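Local coordinates for kelch-like protein 7 (Homo sapiens, PDB 3II7), which serves as the substrate-specific adapter of a CUL3-RBX1 E3 ubiquitin ligase and is represented here by its kelch-repeat domain, at residues 94-99 and 143-148; 153-158 and 192-197; 54-59 and 75-80. All coordinates share one frame; numbering follows the deposited sequence.

Contact 1 (94-99 and 143-148)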
loop_
_atom_site.group_PDB
_atom_site.type_symbol
_atom_site.label_atom_id
_atom_site.label_comp_id
_atom_site.label_asym_id
_atom_site.label_seq_id
_atom_site.Cartn_x
_atom_site.Cartn_y
_atom_site.Cartn_z
ATOM N N SER A 94 -7.809 -7.495 -2.312
ATOM C CA SER A 94 -7.816 -6.011 -2.471
ATOM C C SER A 94 -8.013 -5.294 -1.124
ATOM O O SER A 94 -8.528 -4.175 -1.060
ATOM C CB SER A 94 -8.860 -5.590 -3.528
ATOM O OG SER A 94 -8.581 -6.250 -4.785
ATOM N N LEU A 95 -7.607 -5.970 -0.059
ATOM C CA LEU A 95 -7.548 -5.381 1.290
ATOM C C LEU A 95 -6.304 -4.490 1.383
ATOM O O LEU A 95 -5.421 -4.558 0.530
ATOM C CB LEU A 95 -7.511 -6.488 2.344
ATOM C CG LEU A 95 -6.209 -7.271 2.569
ATOM C CD1 LEU A 95 -6.455 -8.306 3.656
ATOM C CD2 LEU A 95 -5.672 -7.913 1.298
ATOM N N ALA A 96 -6.261 -3.642 2.399
ATOM C CA ALA A 96 -5.116 -2.820 2.680
ATOM C C ALA A 96 -4.584 -3.215 4.051
ATOM O O ALA A 96 -5.300 -3.796 4.868
ATOM C CB ALA A 96 -5.489 -1.343 2.648
ATOM N N ALA A 97 -3.316 -2.921 4.287
ATOM C CA ALA A 97 -2.675 -3.252 5.555
ATOM C C ALA A 97 -1.655 -2.227 5.959
ATOM O O ALA A 97 -1.002 -1.612 5.093
ATOM C CB ALA A 97 -2.032 -4.670 5.495
ATOM N N CYS A 98 -1.471 -2.070 7.274
ATOM C CA CYS A 98 -0.428 -1.245 7.829
ATOM C C CYS A 98 -0.112 -1.725 9.247
ATOM O O CYS A 98 -0.805 -2.591 9.767
ATOM C CB CYS A 98 -0.783 0.242 7.757
ATOM S SG CYS A 98 -2.007 0.760 8.932
ATOM N N ALA A 99 0.926 -1.164 9.874
ATOM C CA ALA A 99 1.289 -1.561 11.230
ATOM C C ALA A 99 1.350 -0.360 12.138
ATOM O O ALA A 99 1.801 0.732 11.730
ATOM C CB ALA A 99 2.641 -2.253 11.224
ATOM N N HIS A 143 -8.257 0.436 -1.764
ATOM C CA HIS A 143 -7.957 1.660 -1.064
ATOM C C HIS A 143 -6.534 1.671 -0.541
ATOM O O HIS A 143 -5.874 0.648 -0.445
ATOM C CB HIS A 143 -8.913 1.822 0.140
ATOM C CG HIS A 143 -8.916 0.639 1.071
ATOM N ND1 HIS A 143 -9.299 -0.619 0.654
ATOM C CD2 HIS A 143 -8.593 0.521 2.386
ATOM C CE1 HIS A 143 -9.178 -1.466 1.663
ATOM N NE2 HIS A 143 -8.790 -0.795 2.734
ATOM N N GLY A 144 -6.070 2.851 -0.181
ATOM C CA GLY A 144 -4.811 2.975 0.591
ATOM C C GLY A 144 -5.038 3.017 2.080
ATOM O O GLY A 144 -6.095 3.499 2.563
ATOM N N MET A 145 -4.058 2.507 2.843
ATOM C CA MET A 145 -4.073 2.620 4.292
ATOM C C MET A 145 -2.682 2.871 4.783
ATOM O O MET A 145 -1.732 2.152 4.368
ATOM C CB MET A 145 -4.636 1.370 4.969
ATOM C CG MET A 145 -4.915 1.566 6.483
ATOM S SD MET A 145 -6.001 0.318 7.306
ATOM C CE MET A 145 -4.954 -1.105 7.003
ATOM N N VAL A 146 -2.522 3.888 5.629
ATOM C CA VAL A 146 -1.194 4.250 6.137
ATOM C C VAL A 146 -1.253 4.648 7.595
ATOM O O VAL A 146 -2.234 5.226 8.058
ATOM C CB VAL A 146 -0.578 5.398 5.277
ATOM C CG1 VAL A 146 -1.366 6.671 5.435
ATOM C CG2 VAL A 146 0.891 5.617 5.601
ATOM N N GLU A 147 -0.210 4.311 8.317
ATOM C CA GLU A 147 -0.031 4.798 9.684
ATOM C C GLU A 147 0.685 6.162 9.700
ATOM O O GLU A 147 1.660 6.413 8.924
ATOM C CB GLU A 147 0.743 3.783 10.492
ATOM C CG GLU A 147 0.909 4.150 11.960
ATOM C CD GLU A 147 2.160 5.026 12.273
ATOM O OE1 GLU A 147 3.130 5.104 11.470
ATOM O OE2 GLU A 147 2.176 5.593 13.360
ATOM N N ALA A 148 0.202 7.052 10.548
ATOM C CA ALA A 148 0.796 8.359 10.724
ATOM C C ALA A 148 0.624 8.824 12.163
ATOM O O ALA A 148 -0.494 9.030 12.620
ATOM C CB ALA A 148 0.160 9.387 9.733
HETATM O O HOH W 1 -6.123 -2.008 -1.081
#

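Contact 2 (153-158 and 192-197)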
loop_
_atom_site.group_PDB
_atom_site.type_symbol
_atom_site.label_atom_id
_atom_site.label_comp_id
_atom_site.label_asym_id
_atom_site.label_seq_id
_atom_site.Cartn_x
_atom_site.Cartn_y
_atom_site.Cartn_z
ATOM N N TYR A 153 -4.925 5.827 8.746
ATOM C CA TYR A 153 -5.711 6.567 7.757
ATOM C C TYR A 153 -6.033 5.673 6.583
ATOM O O TYR A 153 -5.160 4.956 6.061
ATOM C CB TYR A 153 -4.954 7.765 7.238
ATOM C CG TYR A 153 -4.695 8.824 8.257
ATOM C CD1 TYR A 153 -5.499 9.958 8.350
ATOM C CD2 TYR A 153 -3.665 8.690 9.164
ATOM C CE1 TYR A 153 -5.270 10.918 9.317
ATOM C CE2 TYR A 153 -3.422 9.666 10.140
ATOM C CZ TYR A 153 -4.241 10.786 10.204
ATOM O OH TYR A 153 -4.018 11.757 11.151
ATOM N N VAL A 154 -7.281 5.728 6.152
ATOM C CA VAL A 154 -7.722 5.079 4.937
ATOM C C VAL A 154 -8.285 6.141 3.978
ATOM O O VAL A 154 -8.951 7.048 4.421
ATOM C CB VAL A 154 -8.833 4.085 5.259
ATOM C CG1 VAL A 154 -9.469 3.603 4.007
ATOM C CG2 VAL A 154 -8.293 2.911 6.068
ATOM N N CYS A 155 -8.030 6.002 2.678
ATOM C CA CYS A 155 -8.690 6.814 1.694
ATOM C C CYS A 155 -8.840 6.133 0.362
ATOM O O CYS A 155 -8.000 5.292 -0.085
ATOM C CB CYS A 155 -8.059 8.159 1.495
ATOM S SG CYS A 155 -6.439 8.075 0.854
ATOM N N GLY A 156 -9.898 6.527 -0.277
ATOM C CA GLY A 156 -10.260 6.065 -1.603
ATOM C C GLY A 156 -10.638 4.598 -1.634
ATOM O O GLY A 156 -11.214 4.065 -0.681
ATOM N N GLY A 157 -10.335 3.964 -2.744
ATOM C CA GLY A 157 -10.827 2.620 -3.022
ATOM C C GLY A 157 -12.136 2.669 -3.782
ATOM O O GLY A 157 -12.591 3.727 -4.236
ATOM N N SER A 158 -12.760 1.504 -3.938
ATOM C CA SER A 158 -14.038 1.427 -4.621
ATOM C C SER A 158 -15.024 0.565 -3.874
ATOM O O SER A 158 -14.651 -0.201 -2.980
ATOM C CB SER A 158 -13.853 0.892 -6.027
ATOM O OG SER A 158 -13.347 -0.422 -6.003
ATOM N N LYS A 192 -8.581 4.935 -6.650
ATOM C CA LYS A 192 -8.240 3.595 -6.184
ATOM C C LYS A 192 -6.909 3.221 -6.824
ATOM O O LYS A 192 -6.500 3.777 -7.819
ATOM C CB LYS A 192 -9.295 2.562 -6.532
ATOM C CG LYS A 192 -9.470 2.248 -8.046
ATOM C CD LYS A 192 -10.520 1.171 -8.241
ATOM C CE LYS A 192 -10.677 0.770 -9.679
ATOM N NZ LYS A 192 -11.458 -0.522 -9.829
ATOM N N ASN A 193 -6.241 2.232 -6.238
ATOM C CA ASN A 193 -4.928 1.787 -6.693
ATOM C C ASN A 193 -3.861 2.877 -6.717
ATOM O O ASN A 193 -2.857 2.763 -7.438
ATOM C CB ASN A 193 -5.015 1.109 -8.093
ATOM C CG ASN A 193 -5.928 -0.094 -8.113
ATOM O OD1 ASN A 193 -6.869 -0.154 -8.910
ATOM N ND2 ASN A 193 -5.675 -1.051 -7.220
ATOM N N HIS A 194 -4.057 3.889 -5.875
ATOM C CA HIS A 194 -3.158 4.998 -5.688
ATOM C C HIS A 194 -2.103 4.640 -4.648
ATOM O O HIS A 194 -2.294 3.755 -3.816
ATOM C CB HIS A 194 -3.922 6.253 -5.202
ATOM C CG HIS A 194 -4.800 6.027 -4.002
ATOM N ND1 HIS A 194 -5.892 5.206 -4.042
ATOM C CD2 HIS A 194 -4.795 6.582 -2.759
ATOM C CE1 HIS A 194 -6.494 5.204 -2.868
ATOM N NE2 HIS A 194 -5.866 6.046 -2.074
ATOM N N GLY A 195 -1.005 5.354 -4.682
ATOM C CA GLY A 195 -0.032 5.309 -3.616
ATOM C C GLY A 195 -0.537 6.144 -2.465
ATOM O O GLY A 195 -1.296 7.101 -2.662
ATOM N N LEU A 196 -0.080 5.807 -1.265
ATOM C CA LEU A 196 -0.521 6.520 -0.047
ATOM C C LEU A 196 0.613 6.418 0.927
ATOM O O LEU A 196 0.927 5.310 1.439
ATOM C CB LEU A 196 -1.821 5.943 0.543
ATOM C CG LEU A 196 -2.507 6.890 1.543
ATOM C CD1 LEU A 196 -3.049 8.175 0.794
ATOM C CD2 LEU A 196 -3.609 6.178 2.347
ATOM N N VAL A 197 1.269 7.562 1.145
ATOM C CA VAL A 197 2.491 7.615 1.932
ATOM C C VAL A 197 2.513 8.795 2.850
ATOM O O VAL A 197 2.106 9.901 2.476
ATOM C CB VAL A 197 3.759 7.598 1.020
ATOM C CG1 VAL A 197 3.815 6.303 0.199
ATOM C CG2 VAL A 197 3.795 8.840 0.098
HETATM O O HOH W 2 -11.577 -2.262 -6.994
#

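Contact 3 (54-59 and 75-80)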
loop_
_atom_site.group_PDB
_atom_site.type_symbol
_atom_site.label_atom_id
_atom_site.label_comp_id
_atom_site.label_asym_id
_atom_site.label_seq_id
_atom_site.Cartn_x
_atom_site.Cartn_y
_atom_site.Cartn_z
ATOM N N TRP A 54 6.826 -4.759 9.981
ATOM C CA TRP A 54 6.952 -4.423 11.406
ATOM C C TRP A 54 8.102 -5.207 12.031
ATOM O O TRP A 54 8.163 -6.413 11.878
ATOM C CB TRP A 54 5.668 -4.701 12.197
ATOM C CG TRP A 54 5.818 -4.321 13.613
ATOM C CD1 TRP A 54 6.042 -5.160 14.666
ATOM C CD2 TRP A 54 5.876 -2.994 14.141
ATOM N NE1 TRP A 54 6.209 -4.442 15.816
ATOM C CE2 TRP A 54 6.100 -3.106 15.527
ATOM C CE3 TRP A 54 5.734 -1.717 13.577
ATOM C CZ2 TRP A 54 6.197 -1.990 16.361
ATOM C CZ3 TRP A 54 5.819 -0.606 14.410
ATOM C CH2 TRP A 54 6.050 -0.753 15.786
ATOM N N ASP A 55 8.989 -4.497 12.742
ATOM C CA ASP A 55 10.041 -5.124 13.577
ATOM C C ASP A 55 10.738 -6.302 12.878
ATOM O O ASP A 55 10.686 -7.462 13.309
ATOM C CB ASP A 55 9.445 -5.546 14.914
ATOM C CG ASP A 55 10.479 -6.021 15.910
ATOM O OD1 ASP A 55 11.643 -5.553 15.886
ATOM O OD2 ASP A 55 10.104 -6.874 16.726
ATOM N N ASN A 56 11.391 -5.956 11.782
ATOM C CA ASN A 56 12.219 -6.863 10.979
ATOM C C ASN A 56 11.485 -7.912 10.135
ATOM O O ASN A 56 12.152 -8.754 9.504
ATOM C CB ASN A 56 13.279 -7.544 11.839
ATOM C CG ASN A 56 14.269 -6.553 12.431
ATOM O OD1 ASN A 56 14.589 -5.530 11.807
ATOM N ND2 ASN A 56 14.789 -6.869 13.605
ATOM N N VAL A 57 10.156 -7.834 10.088
ATOM C CA VAL A 57 9.341 -8.812 9.362
ATOM C C VAL A 57 8.407 -8.144 8.352
ATOM O O VAL A 57 7.656 -7.198 8.707
ATOM C CB VAL A 57 8.513 -9.675 10.341
ATOM C CG1 VAL A 57 7.697 -10.751 9.566
ATOM C CG2 VAL A 57 9.428 -10.348 11.370
ATOM N N VAL A 58 8.437 -8.657 7.104
ATOM C CA VAL A 58 7.425 -8.331 6.079
ATOM C C VAL A 58 6.347 -9.390 6.163
ATOM O O VAL A 58 6.644 -10.590 6.060
ATOM C CB VAL A 58 7.987 -8.322 4.667
ATOM C CG1 VAL A 58 6.863 -8.051 3.650
ATOM C CG2 VAL A 58 9.136 -7.268 4.490
ATOM N N TYR A 59 5.104 -8.953 6.393
ATOM C CA TYR A 59 3.939 -9.849 6.398
ATOM C C TYR A 59 3.207 -9.706 5.084
ATOM O O TYR A 59 2.875 -8.559 4.653
ATOM C CB TYR A 59 2.988 -9.488 7.541
ATOM C CG TYR A 59 3.611 -9.659 8.899
ATOM C CD1 TYR A 59 3.435 -10.833 9.626
ATOM C CD2 TYR A 59 4.372 -8.662 9.450
ATOM C CE1 TYR A 59 4.010 -10.994 10.872
ATOM C CE2 TYR A 59 4.940 -8.789 10.712
ATOM C CZ TYR A 59 4.766 -9.963 11.421
ATOM O OH TYR A 59 5.340 -10.107 12.647
ATOM N N TYR A 75 8.456 -12.703 6.042
ATOM C CA TYR A 75 9.865 -12.677 5.681
ATOM C C TYR A 75 10.643 -11.880 6.699
ATOM O O TYR A 75 10.421 -10.663 6.839
ATOM C CB TYR A 75 10.027 -12.072 4.317
ATOM C CG TYR A 75 11.461 -11.955 3.863
ATOM C CD1 TYR A 75 12.238 -13.094 3.645
ATOM C CD2 TYR A 75 12.041 -10.697 3.621
ATOM C CE1 TYR A 75 13.564 -12.981 3.214
ATOM C CE2 TYR A 75 13.368 -10.584 3.165
ATOM C CZ TYR A 75 14.109 -11.721 2.974
ATOM O OH TYR A 75 15.395 -11.624 2.569
ATOM N N ASN A 76 11.535 -12.560 7.418
ATOM C CA ASN A 76 12.414 -11.912 8.347
ATOM C C ASN A 76 13.595 -11.321 7.554
ATOM O O ASN A 76 14.414 -12.058 6.978
ATOM C CB ASN A 76 12.895 -12.873 9.420
ATOM C CG ASN A 76 13.724 -12.171 10.476
ATOM O OD1 ASN A 76 14.726 -11.546 10.159
ATOM N ND2 ASN A 76 13.276 -12.234 11.736
ATOM N N VAL A 77 13.663 -10.009 7.494
ATOM C CA VAL A 77 14.643 -9.323 6.633
ATOM C C VAL A 77 16.091 -9.462 7.106
ATOM O O VAL A 77 17.022 -9.420 6.289
ATOM C CB VAL A 77 14.316 -7.820 6.475
ATOM C CG1 VAL A 77 12.893 -7.634 5.878
ATOM C CG2 VAL A 77 14.520 -7.069 7.790
ATOM N N VAL A 78 16.281 -9.634 8.406
ATOM C CA VAL A 78 17.614 -9.751 8.988
ATOM C C VAL A 78 18.180 -11.172 8.820
ATOM O O VAL A 78 19.352 -11.341 8.483
ATOM C CB VAL A 78 17.564 -9.351 10.494
ATOM C CG1 VAL A 78 18.836 -9.744 11.217
ATOM C CG2 VAL A 78 17.297 -7.831 10.619
ATOM N N LYS A 79 17.338 -12.172 9.040
ATOM C CA LYS A 79 17.720 -13.570 8.868
ATOM C C LYS A 79 17.589 -14.072 7.406
ATOM O O LYS A 79 18.076 -15.159 7.072
ATOM C CB LYS A 79 16.879 -14.450 9.805
ATOM C CG LYS A 79 16.995 -14.067 11.298
ATOM C CD LYS A 79 16.045 -14.898 12.146
ATOM C CE LYS A 79 15.996 -14.397 13.594
ATOM N NZ LYS A 79 14.920 -15.065 14.384
ATOM N N ASP A 80 16.947 -13.290 6.540
ATOM C CA ASP A 80 16.695 -13.705 5.154
ATOM C C ASP A 80 16.007 -15.063 5.134
ATOM O O ASP A 80 16.446 -16.010 4.444
ATOM C CB ASP A 80 18.024 -13.729 4.365
ATOM C CG ASP A 80 17.852 -14.121 2.897
ATOM O OD1 ASP A 80 16.835 -13.748 2.264
ATOM O OD2 ASP A 80 18.766 -14.785 2.381
#

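Contact 1 (94-99 and 143-148)
Ala96, Cys98, His143 and Met145 meet where the innermost strands of two adjacent blades of the kelch beta-propeller run side by side. Strands 96-99 and 144-148 point almost the same way, 10° apart, with their axes 6.0 Å from each other at closest approach. Side chains make the contact between the two blades. Ala96 CB lies over one face of the His143 ring, 3.7 Å from its centroid, in a CH-pi contact. The imidazole comes under the methyl because His143 CG stands between its own backbone N and carbonyl carbon (chi1 54°). Its NE2 is hydrogen-bonded to Ser107 OG, on the strand next to 96-100 in the same blade, which should limit rotation of the ring. With a leucine in its place, the Ser107 hydroxyl would probably lose this partner across the blade boundary and the Ala96 methyl its flat support.

Met145 follows along the strand. Its CB meets Ala96 CB at 3.7 Å, and its CG meets Cys98 SG at 3.9 Å. A bend at chi3 (61°) carries the methyl against the backbone of the other strand, with Met145 CE 3.4 Å from Ala97 CA. Further on, Glu147 CB touches Ala99 O at 3.5 Å, while its carboxylate leads away from strand 96-99, and OE2 is hydrogen-bonded to Gly150 N. At the other end, water 1 can donate to His143 O at 2.7 Å and to Ser94 O at 3.2 Å. Other acceptors compete for its two protons, so both bonds may not hold at once. The strands thus pack through side chains and belong to separate sheets, an arrangement typical of the central channel of a beta-propeller, where the first strand of each blade packs beside that of the next.

Contact 2 (153-158 and 192-197)
The direct hydrogen bond of this contact runs from His194 to Cys155. His194 NE2 donates to Cys155 O at 3.0 Å, but the N-H...O angle is only 122°, so the bond is weak. The oxygen lies in the ring plane, at the imidazole edge. Cys155 O is also paired with the backbone of Gly144, so the imidazole is a second, weaker partner. His194 reaches it with CG turned between its backbone N and carbonyl carbon (chi1 52°).

The sulfur contacts come next. Cys155 SG also approaches the His194 ring at its edge, 3.6 Å from NE2. Both methyls of Leu196 also meet the sulfur, CD1 the nearer, at 3.4 Å from Cys155 SG.

The close backbone approach falls at two glycines. Gly156 and Gly157 form the double glycine that kelch repeats carry after their second strand. Gly156 has positive phi, and a CB there would lie 2.9 Å from His194 CE1, a clash. Gly157 CA rests against Lys192 CB at 3.8 Å, and at its backbone angles a side chain would press on the carbonyl O of Gly156.

A water finishes the contact. Water 2 is 2.7 Å from Ser158 OG and accepts a weak, 3.3 Å bond from Lys192 NZ, at the end of an extended lysine chain.

Strand 151-155 is the second strand of its blade, and strand 195-199 is the first of the following one. Leu196, on strand 195-199, points toward strand 151-155 and also touches Val146 on strand 144-148 and Ile203 and Ala205 on strand 202-206. Cys155 also touches Cys171 on strand 171-175 and Met187 in a loop.

Contact 3 (54-59 and 75-80)
Asn56 and Val58 meet Tyr75, Val77 and Val78 at the open end of a beta hairpin, away from the loop that joins its antiparallel strands 57-61 and 71-76 within one propeller blade. The type I' turn from Trp54 to Val57 leads into the first of these strands from strand 50-54.

The Asn56 side chain can be followed outward. Asn56 CB faces Val77 CG2 at 4.3 Å. With CG anti to the carbonyl carbon (chi1 -63°), the amide comes up against Val78 and crosses it at a slant. Asn56 CG is 3.8 Å from Val78 CG2, and Asn56 OD1 is 3.7 Å from that same methyl. Asn56 ND2, on the other branch, stands 4.0 Å from it. These are packing contacts with one methyl group.

The backbone does the joining. Val77 N donates to Asn56 O at 2.8 Å. Val58 and Tyr75 form a hydrogen-bonded antiparallel pair, N to O in both directions. Val57 and Asn76 are the adjacent non-hydrogen-bonded pair. Beyond this, Val58 CG2 packs on Val77 CG1 at 4.0 Å, the two side chains nearly at right angles.

After Asn76 the chain bends in an Asx motif, in which Lys79 N donates to Asn76 OD1 at 2.9 Å. Asp80, just beyond, makes a salt bridge with Arg40 through OD2. Its other oxygen takes the phenol: Tyr75 OH donates to Asp80 OD1 at 2.6 Å, meeting it on the anti side, 24° out of the carboxylate plane.

Overall arrangement
Contacts 1 and 2 join neighbouring blades near the propeller axis; contact 3, its centre about 17 Å from the chain centre, works inside one blade. Contact 2 is buried, contact 1 partly buried near the centre, and contact 3 partly buried farther out. Contacts 1 and 2 draw on the same sheet: strands 144-148 and 151-155 are neighbours in it, probably hydrogen-bonded at Val146 O and Tyr153 N, 2.8 Å apart. Contact 3 touches contact 1 through Ala99 CB and Trp54 CE3, but its nearest atoms are about 14 Å from contact 2. The chemistry differs accordingly. Between blades, side chains, waters and a weak histidine bond carry the contact. Within the blade backbone bonds do, and Val78 is exposed.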